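Long-range contacts in thiosulfate reductase (Thermus thermophilus, PDB 2VPZ), which binds molybdenum, two molybdopterin guanine dinucleotides and a [4Fe-4S] cluster and probably works as an oxidoreductase on sulfur compounds: residues V233-R238 with L250-G255; L261-H266 with F296-A301; E178-W183 with R343-L348. All coordinates share one frame; numbering follows the deposited sequence.

Interaction 1 of 3, residues V233-R238 with L250-G255; sequences VVVDPR and LPIKPG. With MGD (2-amino-5,6-dimercapto-7-methyl-3,7,8a,9-tetrahydro-8-oxa-1,3,9,10-tetraaza-anthracen-4-one guanosine dinucleotide), chain I.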
# COMPACT_ATOMS: atom_id res chain seq x y z
N VAL A 233 21.56 -0.06 -14.93
CA VAL A 233 22.31 1.07 -14.35
C VAL A 233 22.27 2.30 -15.31
O VAL A 233 22.59 2.18 -16.47
CB VAL A 233 23.82 0.68 -14.06
CG1 VAL A 233 24.57 1.89 -13.49
CG2 VAL A 233 23.89 -0.51 -13.05
N VAL A 234 21.83 3.47 -14.83
CA VAL A 234 21.80 4.66 -15.70
C VAL A 234 22.81 5.73 -15.24
O VAL A 234 22.88 6.07 -14.07
CB VAL A 234 20.35 5.32 -15.78
CG1 VAL A 234 20.41 6.69 -16.50
CG2 VAL A 234 19.39 4.39 -16.54
N VAL A 235 23.61 6.19 -16.21
CA VAL A 235 24.63 7.22 -16.03
C VAL A 235 24.09 8.44 -16.81
O VAL A 235 23.92 8.38 -18.03
CB VAL A 235 26.00 6.74 -16.62
CG1 VAL A 235 27.09 7.78 -16.37
CG2 VAL A 235 26.38 5.36 -16.03
N ASP A 236 23.83 9.56 -16.11
CA ASP A 236 23.21 10.75 -16.73
C ASP A 236 23.20 11.88 -15.66
O ASP A 236 22.97 11.62 -14.49
CB ASP A 236 21.73 10.34 -17.08
CG ASP A 236 21.04 11.27 -18.13
OD1 ASP A 236 21.20 12.51 -18.07
OD2 ASP A 236 20.28 10.73 -18.99
N PRO A 237 23.49 13.15 -16.06
CA PRO A 237 23.43 14.21 -15.04
C PRO A 237 21.95 14.52 -14.66
O PRO A 237 21.69 15.31 -13.75
CB PRO A 237 24.14 15.41 -15.69
CG PRO A 237 24.02 15.16 -17.18
CD PRO A 237 24.11 13.64 -17.30
N ARG A 238 21.01 13.88 -15.36
CA ARG A 238 19.55 14.09 -15.16
C ARG A 238 18.81 12.78 -14.77
O ARG A 238 19.05 11.73 -15.37
CB ARG A 238 18.92 14.68 -16.45
CG ARG A 238 17.58 15.46 -16.29
CD ARG A 238 16.90 15.72 -17.65
NE ARG A 238 17.01 14.57 -18.55
CZ ARG A 238 16.01 13.77 -18.92
NH1 ARG A 238 14.78 13.99 -18.47
NH2 ARG A 238 16.22 12.73 -19.74
N LEU A 250 23.83 6.85 -11.52
CA LEU A 250 25.11 7.56 -11.28
C LEU A 250 24.96 9.03 -11.82
O LEU A 250 25.07 9.25 -13.05
CB LEU A 250 26.34 6.84 -11.92
CG LEU A 250 26.48 5.30 -11.96
CD1 LEU A 250 27.96 4.85 -12.21
CD2 LEU A 250 25.98 4.68 -10.65
N PRO A 251 24.68 10.05 -10.94
CA PRO A 251 24.55 11.44 -11.42
C PRO A 251 25.88 12.12 -11.82
O PRO A 251 26.35 13.05 -11.14
CB PRO A 251 23.84 12.21 -10.30
CG PRO A 251 23.82 11.29 -9.09
CD PRO A 251 24.41 9.93 -9.51
N ILE A 252 26.46 11.65 -12.93
CA ILE A 252 27.74 12.10 -13.47
C ILE A 252 27.90 13.58 -13.84
O ILE A 252 26.98 14.25 -14.34
CB ILE A 252 28.14 11.22 -14.75
CG1 ILE A 252 29.64 10.96 -14.78
CG2 ILE A 252 27.64 11.90 -16.05
CD1 ILE A 252 30.21 10.65 -16.19
N LYS A 253 29.07 14.14 -13.55
CA LYS A 253 29.32 15.53 -13.90
C LYS A 253 29.36 15.54 -15.46
O LYS A 253 30.04 14.70 -16.06
CB LYS A 253 30.65 16.00 -13.28
CG LYS A 253 31.39 17.02 -14.11
CD LYS A 253 32.50 17.71 -13.33
CE LYS A 253 32.62 19.17 -13.73
NZ LYS A 253 33.87 19.81 -13.20
N PRO A 254 28.61 16.47 -16.12
CA PRO A 254 28.63 16.51 -17.60
C PRO A 254 29.98 16.59 -18.37
O PRO A 254 30.83 17.37 -17.96
CB PRO A 254 27.73 17.67 -17.98
CG PRO A 254 26.81 17.87 -16.82
CD PRO A 254 27.62 17.42 -15.58
N GLY A 255 30.08 15.82 -19.47
CA GLY A 255 31.23 15.76 -20.37
C GLY A 255 32.42 15.03 -19.81
O GLY A 255 33.59 15.21 -20.20
PB MGD I . 21.11 10.76 -25.64
O1B MGD I . 21.67 12.04 -26.11
O2B MGD I . 21.97 9.63 -25.38
O3B MGD I . 20.03 10.57 -26.81
O3A MGD I . 17.91 10.01 -28.09
PA MGD I . 19.16 9.37 -27.39
O1A MGD I . 19.80 8.63 -28.47
O2A MGD I . 18.70 8.50 -26.32
O5' MGD I . 20.29 10.98 -24.34
C5' MGD I . 19.60 12.15 -23.88
C4' MGD I . 19.98 12.11 -22.41
O4' MGD I . 21.36 12.40 -22.46
C3' MGD I . 19.37 13.18 -21.47
O3' MGD I . 18.85 12.58 -20.26
C2' MGD I . 20.56 14.10 -21.08
O2' MGD I . 20.56 14.30 -19.67
C1' MGD I . 21.74 13.20 -21.32
N9 MGD I . 23.12 13.76 -21.24
C8 MGD I . 23.50 15.04 -21.57
N7 MGD I . 24.84 15.23 -21.38
C5 MGD I . 25.32 14.06 -20.89
C6 MGD I . 26.63 13.59 -20.39
O6 MGD I . 27.58 14.37 -20.49
N1 MGD I . 26.76 12.34 -19.94
C2 MGD I . 25.69 11.50 -19.86
N2 MGD I . 25.87 10.21 -19.39
N3 MGD I . 24.44 11.85 -20.29
C4 MGD I . 24.20 13.09 -20.81
C10 MGD I . 17.79 10.63 -29.35
C11 MGD I . 17.24 9.56 -30.24
O11 MGD I . 15.89 9.31 -29.84
C12 MGD I . 17.48 9.82 -31.75
S12 MGD I . 19.00 10.19 -32.36
C13 MGD I . 16.47 9.76 -32.69
S13 MGD I . 16.81 9.94 -34.35
C14 MGD I . 15.04 9.51 -32.28
N15 MGD I . 14.18 10.63 -32.27
C16 MGD I . 13.06 10.66 -31.48
C17 MGD I . 12.06 11.79 -31.44
O17 MGD I . 12.21 12.78 -32.21
N18 MGD I . 10.95 11.69 -30.62
C19 MGD I . 10.85 10.61 -29.81
N19 MGD I . 9.82 10.59 -28.98
N20 MGD I . 11.71 9.54 -29.73
C21 MGD I . 12.78 9.53 -30.58
N22 MGD I . 13.69 8.57 -30.57
C23 MGD I . 15.05 8.76 -30.96

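Interaction 2 of 3, residues L261-H266 with F296-A301; sequences LLAWIH and FTPEWA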
# COMPACT_ATOMS: atom_id res chain seq x y z
N LEU A 261 34.51 5.47 -18.18
CA LEU A 261 34.74 4.30 -19.05
C LEU A 261 36.21 3.79 -18.94
O LEU A 261 36.43 2.60 -18.78
CB LEU A 261 34.33 4.60 -20.52
CG LEU A 261 32.80 4.69 -20.73
CD1 LEU A 261 32.46 5.51 -21.99
CD2 LEU A 261 32.19 3.27 -20.80
N LEU A 262 37.21 4.68 -18.99
CA LEU A 262 38.63 4.28 -18.84
C LEU A 262 38.92 3.56 -17.49
O LEU A 262 39.67 2.58 -17.45
CB LEU A 262 39.59 5.48 -19.00
CG LEU A 262 39.66 6.17 -20.37
CD1 LEU A 262 40.52 7.43 -20.29
CD2 LEU A 262 40.20 5.21 -21.44
N ALA A 263 38.33 4.06 -16.40
CA ALA A 263 38.50 3.47 -15.05
C ALA A 263 37.79 2.10 -14.89
O ALA A 263 38.14 1.30 -14.03
CB ALA A 263 38.03 4.46 -13.93
N TRP A 264 36.78 1.84 -15.71
CA TRP A 264 36.11 0.54 -15.70
C TRP A 264 36.99 -0.42 -16.52
O TRP A 264 37.13 -1.60 -16.18
CB TRP A 264 34.69 0.60 -16.28
CG TRP A 264 33.61 1.08 -15.32
CD1 TRP A 264 33.68 1.17 -13.95
CD2 TRP A 264 32.28 1.52 -15.67
NE1 TRP A 264 32.50 1.64 -13.44
CE2 TRP A 264 31.62 1.87 -14.47
CE3 TRP A 264 31.59 1.66 -16.89
CZ2 TRP A 264 30.29 2.35 -14.45
CZ3 TRP A 264 30.27 2.13 -16.88
CH2 TRP A 264 29.64 2.47 -15.66
N ILE A 265 37.58 0.08 -17.61
CA ILE A 265 38.48 -0.70 -18.48
C ILE A 265 39.64 -1.15 -17.56
O ILE A 265 40.03 -2.32 -17.53
CB ILE A 265 39.04 0.15 -19.73
CG1 ILE A 265 38.05 0.13 -20.91
CG2 ILE A 265 40.42 -0.40 -20.16
CD1 ILE A 265 38.26 1.28 -21.94
N HIS A 266 40.17 -0.20 -16.79
CA HIS A 266 41.23 -0.47 -15.81
C HIS A 266 40.82 -1.56 -14.77
O HIS A 266 41.61 -2.46 -14.49
CB HIS A 266 41.64 0.82 -15.02
CG HIS A 266 42.61 0.62 -13.90
ND1 HIS A 266 43.84 1.22 -13.87
CD2 HIS A 266 42.52 -0.10 -12.78
CE1 HIS A 266 44.48 0.88 -12.78
NE2 HIS A 266 43.69 0.07 -12.10
N PHE A 296 44.79 5.28 -14.90
CA PHE A 296 43.37 5.67 -14.85
C PHE A 296 42.62 4.76 -13.86
O PHE A 296 41.95 3.80 -14.24
CB PHE A 296 42.71 5.60 -16.23
CG PHE A 296 43.44 6.37 -17.30
CD1 PHE A 296 43.69 5.78 -18.55
CD2 PHE A 296 43.89 7.67 -17.07
CE1 PHE A 296 44.38 6.47 -19.56
CE2 PHE A 296 44.58 8.39 -18.07
CZ PHE A 296 44.83 7.78 -19.32
N THR A 297 42.74 5.08 -12.58
CA THR A 297 42.14 4.33 -11.48
C THR A 297 40.81 4.89 -10.95
O THR A 297 40.46 6.04 -11.24
CB THR A 297 43.16 4.27 -10.27
OG1 THR A 297 42.46 4.14 -9.04
CG2 THR A 297 44.03 5.55 -10.25
N PRO A 298 39.99 4.04 -10.24
CA PRO A 298 38.73 4.56 -9.71
C PRO A 298 38.96 5.85 -8.85
O PRO A 298 38.04 6.65 -8.68
CB PRO A 298 38.21 3.41 -8.87
CG PRO A 298 38.65 2.16 -9.63
CD PRO A 298 39.93 2.57 -10.38
N GLU A 299 40.15 6.05 -8.27
CA GLU A 299 40.41 7.27 -7.47
C GLU A 299 40.73 8.46 -8.42
O GLU A 299 40.35 9.60 -8.13
CB GLU A 299 41.51 7.10 -6.39
CG GLU A 299 41.96 5.66 -6.04
CD GLU A 299 40.92 4.82 -5.27
OE1 GLU A 299 40.43 5.27 -4.21
OE2 GLU A 299 40.63 3.69 -5.73
N TRP A 300 41.41 8.21 -9.54
CA TRP A 300 41.67 9.26 -10.54
C TRP A 300 40.30 9.71 -11.17
O TRP A 300 40.06 10.91 -11.37
CB TRP A 300 42.61 8.74 -11.65
CG TRP A 300 42.63 9.59 -12.94
CD1 TRP A 300 43.37 10.71 -13.18
CD2 TRP A 300 41.85 9.36 -14.14
NE1 TRP A 300 43.11 11.19 -14.45
CE2 TRP A 300 42.18 10.38 -15.06
CE3 TRP A 300 40.92 8.38 -14.52
CZ2 TRP A 300 41.60 10.46 -16.35
CZ3 TRP A 300 40.32 8.46 -15.81
CH2 TRP A 300 40.68 9.50 -16.71
N ALA A 301 39.42 8.74 -11.46
CA ALA A 301 38.07 8.95 -12.04
C ALA A 301 37.10 9.74 -11.15
O ALA A 301 36.46 10.69 -11.60
CB ALA A 301 37.42 7.58 -12.44

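Interaction 3 of 3, residues E178-W183 with R343-L348; sequences EVASQW and RVMALL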
# COMPACT_ATOMS: atom_id res chain seq x y z
N GLU A 178 29.47 5.40 -35.44
CA GLU A 178 29.61 4.62 -36.68
C GLU A 178 31.09 4.44 -37.06
O GLU A 178 31.50 3.37 -37.52
CB GLU A 178 28.82 5.23 -37.85
CG GLU A 178 27.28 5.18 -37.71
CD GLU A 178 26.74 3.81 -37.24
OE1 GLU A 178 25.81 3.78 -36.40
OE2 GLU A 178 27.25 2.77 -37.73
N VAL A 179 31.86 5.50 -36.85
CA VAL A 179 33.30 5.54 -37.11
C VAL A 179 33.98 4.60 -36.08
O VAL A 179 34.73 3.69 -36.48
CB VAL A 179 33.86 7.00 -36.98
CG1 VAL A 179 35.38 7.00 -37.09
CG2 VAL A 179 33.23 7.91 -38.07
N ALA A 180 33.72 4.80 -34.79
CA ALA A 180 34.26 3.96 -33.71
C ALA A 180 34.02 2.46 -34.03
O ALA A 180 34.95 1.64 -33.95
CB ALA A 180 33.60 4.33 -32.33
N SER A 181 32.79 2.13 -34.42
CA SER A 181 32.38 0.77 -34.80
C SER A 181 33.09 0.23 -36.08
O SER A 181 33.47 -0.94 -36.13
CB SER A 181 30.85 0.69 -34.96
OG SER A 181 30.36 -0.63 -35.10
N GLN A 182 33.28 1.06 -37.11
CA GLN A 182 33.95 0.60 -38.33
C GLN A 182 35.42 0.20 -38.06
O GLN A 182 35.90 -0.82 -38.56
CB GLN A 182 33.84 1.64 -39.47
CG GLN A 182 32.52 1.58 -40.26
CD GLN A 182 32.28 0.24 -40.96
OE1 GLN A 182 33.20 -0.59 -41.08
NE2 GLN A 182 31.06 0.02 -41.46
N TRP A 183 36.10 0.99 -37.22
CA TRP A 183 37.49 0.76 -36.79
C TRP A 183 37.66 -0.44 -35.83
O TRP A 183 38.62 -1.22 -35.95
CB TRP A 183 38.05 2.00 -36.08
CG TRP A 183 38.26 3.31 -36.87
CD1 TRP A 183 37.81 3.62 -38.14
CD2 TRP A 183 38.95 4.48 -36.40
NE1 TRP A 183 38.19 4.91 -38.47
CE2 TRP A 183 38.89 5.45 -37.42
CE3 TRP A 183 39.62 4.79 -35.20
CZ2 TRP A 183 39.48 6.74 -37.28
CZ3 TRP A 183 40.20 6.06 -35.05
CH2 TRP A 183 40.13 7.01 -36.10
N ARG A 343 34.91 8.49 -26.61
CA ARG A 343 33.98 7.92 -25.63
C ARG A 343 33.35 6.61 -26.19
O ARG A 343 33.35 5.59 -25.50
CB ARG A 343 32.86 8.89 -25.19
CG ARG A 343 31.78 8.24 -24.27
CD ARG A 343 30.57 9.14 -24.02
NE ARG A 343 29.80 9.43 -25.23
CZ ARG A 343 29.93 10.50 -26.01
NH1 ARG A 343 30.83 11.43 -25.71
NH2 ARG A 343 29.17 10.65 -27.10
N VAL A 344 32.85 6.62 -27.42
CA VAL A 344 32.28 5.38 -27.96
C VAL A 344 33.31 4.23 -28.08
O VAL A 344 33.01 3.09 -27.71
CB VAL A 344 31.53 5.60 -29.34
CG1 VAL A 344 30.73 4.33 -29.71
CG2 VAL A 344 30.60 6.85 -29.28
N MET A 345 34.53 4.50 -28.56
CA MET A 345 35.57 3.47 -28.67
C MET A 345 35.77 2.73 -27.31
O MET A 345 35.79 1.49 -27.25
CB MET A 345 36.91 4.08 -29.15
CG MET A 345 37.02 4.33 -30.66
SD MET A 345 38.35 5.50 -31.06
CE MET A 345 39.73 4.77 -30.20
N ALA A 346 35.87 3.51 -26.23
CA ALA A 346 36.03 3.04 -24.84
C ALA A 346 34.87 2.16 -24.33
O ALA A 346 35.09 1.19 -23.58
CB ALA A 346 36.21 4.25 -23.88
N LEU A 347 33.65 2.52 -24.71
CA LEU A 347 32.40 1.81 -24.37
C LEU A 347 32.41 0.45 -25.09
O LEU A 347 31.95 -0.56 -24.54
CB LEU A 347 31.15 2.62 -24.80
CG LEU A 347 29.71 2.07 -24.66
CD1 LEU A 347 28.74 3.21 -24.29
CD2 LEU A 347 29.24 1.40 -25.96
N LEU A 348 32.93 0.44 -26.32
CA LEU A 348 33.04 -0.76 -27.15
C LEU A 348 34.14 -1.71 -26.60
O LEU A 348 33.96 -2.93 -26.62
CB LEU A 348 33.28 -0.42 -28.65
CG LEU A 348 32.15 0.36 -29.37
CD1 LEU A 348 32.54 0.59 -30.83
CD2 LEU A 348 30.80 -0.38 -29.29

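Interaction 1 of 3, residues V233-R238 with L250-G255
Val-235 and Leu-250 pair as a parallel beta bridge, in which Leu-250 N donates to Val-234 O at 2.8 Å and a weak bond returns from Asp-236 N to Leu-250 O. On the same face of the sheet, CG of Leu-250 packs against CG1 of Val-233 and CG2 of Val-235. Past the strand ends Pro-237 takes over the contact. Its CB rests 3.4 Å from Ile-252 O and meets Pro-254 CG; its CG stays against that same Pro-254 CG; its CD touches Ile-252 CG2 and lies 3.5 Å from N3 of the MGD guanine. Two backbone groups of these segments hold the base: N2 donates to Val-235 O (3.0 Å), and O6 accepts from Gly-255 N (3.1 Å). Asp-236 holds the ribose, its CG set opposite the backbone N (chi1 -161°), with OD1 accepting from O2' and OD2 from O3' (2.7 Å). Arg-238 N meets OD1 from above the carboxylate plane, closing an Asx turn, while Arg-238 NH2 donates to O3' as well. With an alanine in place of Asp-236, both ribose hydroxyls would probably lose their carboxylate acceptor and Arg-238 N its turn partner. An acidic residue just after a parallel strand, clasping ribose hydroxyls, is the classic signature of Rossmann-like nucleotide sites, used here for the guanosine end of the cofactor.

Interaction 2 of 3, residues L261-H266 with F296-A301
Leu-262 and Phe-296 run side by side, pointing the same way, and the methyl CD1 of Leu-262 sits over one face of the phenyl ring. The methyl lies 4.1 Å from the Phe-296 centroid and only 18° off the ring normal, a well-placed CH-pi contact. The same CD1 also reaches CH2 of Trp-300, so one leucine branch serves two aromatic rings. These rings are themselves in touch, since CD2 of Phe-296 lies over a face of the Trp-300 indole, shifted toward its rim. Beside this aromatic group the spacing narrows: the methyls of Ala-263 and Ala-301 meet CB to CB at 3.5 Å, which lets the two backbones come close. Ala-263 CA adds a CA-H...O contact to Phe-296 O at 3.6 Å. That carbonyl oxygen is also pressed by His-266, whose CB lies just 3.1 Å from Phe-296 O. With CG of His-266 anti to the backbone N (chi1 174°), its imidazole extends past this oxygen until Thr-297 CA stands over the centre of one ring face. ND1 of His-266 lies 3.2 Å from Phe-296 O, but the angle is too poor for a hydrogen bond; its bond goes to Val-293 O, while Tyr-270 stacks on the ring. Directly after Phe-296 the chain turns into a helix: Thr-297 OG1 accepts from Glu-299 N at 3.1 Å, nearly straight at 167°. Thus the contact brings an N-capped helix start, threonine at the N-cap and proline in the first turn, against the flank of helix 257-270.

Interaction 3 of 3, residues E178-W183 with R343-L348
Ala-180 points its methyl toward helix 341-354 and makes apolar contacts with three side chains of segment 343-348. CB of Ala-180 comes within 3.8 Å of Met-345 CG and 3.9 Å of Val-344 CB. Leu-348 closes the group from the next turn, its CD1 lying 4.2 Å from the same methyl. This branch of Leu-348 also lies against the backbone, 3.9 Å from Ser-181 N. Thr-341 of the same helix touches Ala-180 as well. Ala-180 thus sits as a single knob in a hole of four residues spaced over two turns, Thr-341, Val-344, Met-345 and Leu-348. So small a knob suits the spacing, for the axes of segments 178-183 and 343-348 approach to 8.8 Å, with their N-to-C directions 46° apart.

A second kind of interaction flanks the first. The chain of Met-345 is extended at its second torsion (chi2 162°), which carries SD outward beside the indole of Trp-183 in a Met-aromatic contact. Sulfur and six-membered ring centroid are 5.3 Å apart, and the approach is oblique. Leu-592 touches both of these side chains, and Tyr-593 stacks on Trp-183.

Hydrogen bonding enters through the serine next to the alanine knob: Ser-181 OG is hydrogen-bonded to Arg-187 O, beyond the two segments.

In the fold
Helix 257-270 ties the three contacts together. It starts just after residues 250-255, supplies one side of interaction 2, and leans on both others: Trp-264 CZ2 packs on Leu-250 CD1 of interaction 1, while Leu-261 and Ile-265 pack on segment 343-348 of interaction 3. Interactions 1 and 3 are buried, whereas interaction 2 is only partly so and lies farthest from the centre of the chain. At the sheet edge, backbone bonds join aliphatic and proline packing, and the polar side chains turn to the cofactor; between the two deep helices contacts are aliphatic and sulfur-aromatic; nearer the surface, aromatic rings, a histidine and a helix cap mix. Interactions 1 and 2 follow each other within the loop closed by interaction 3.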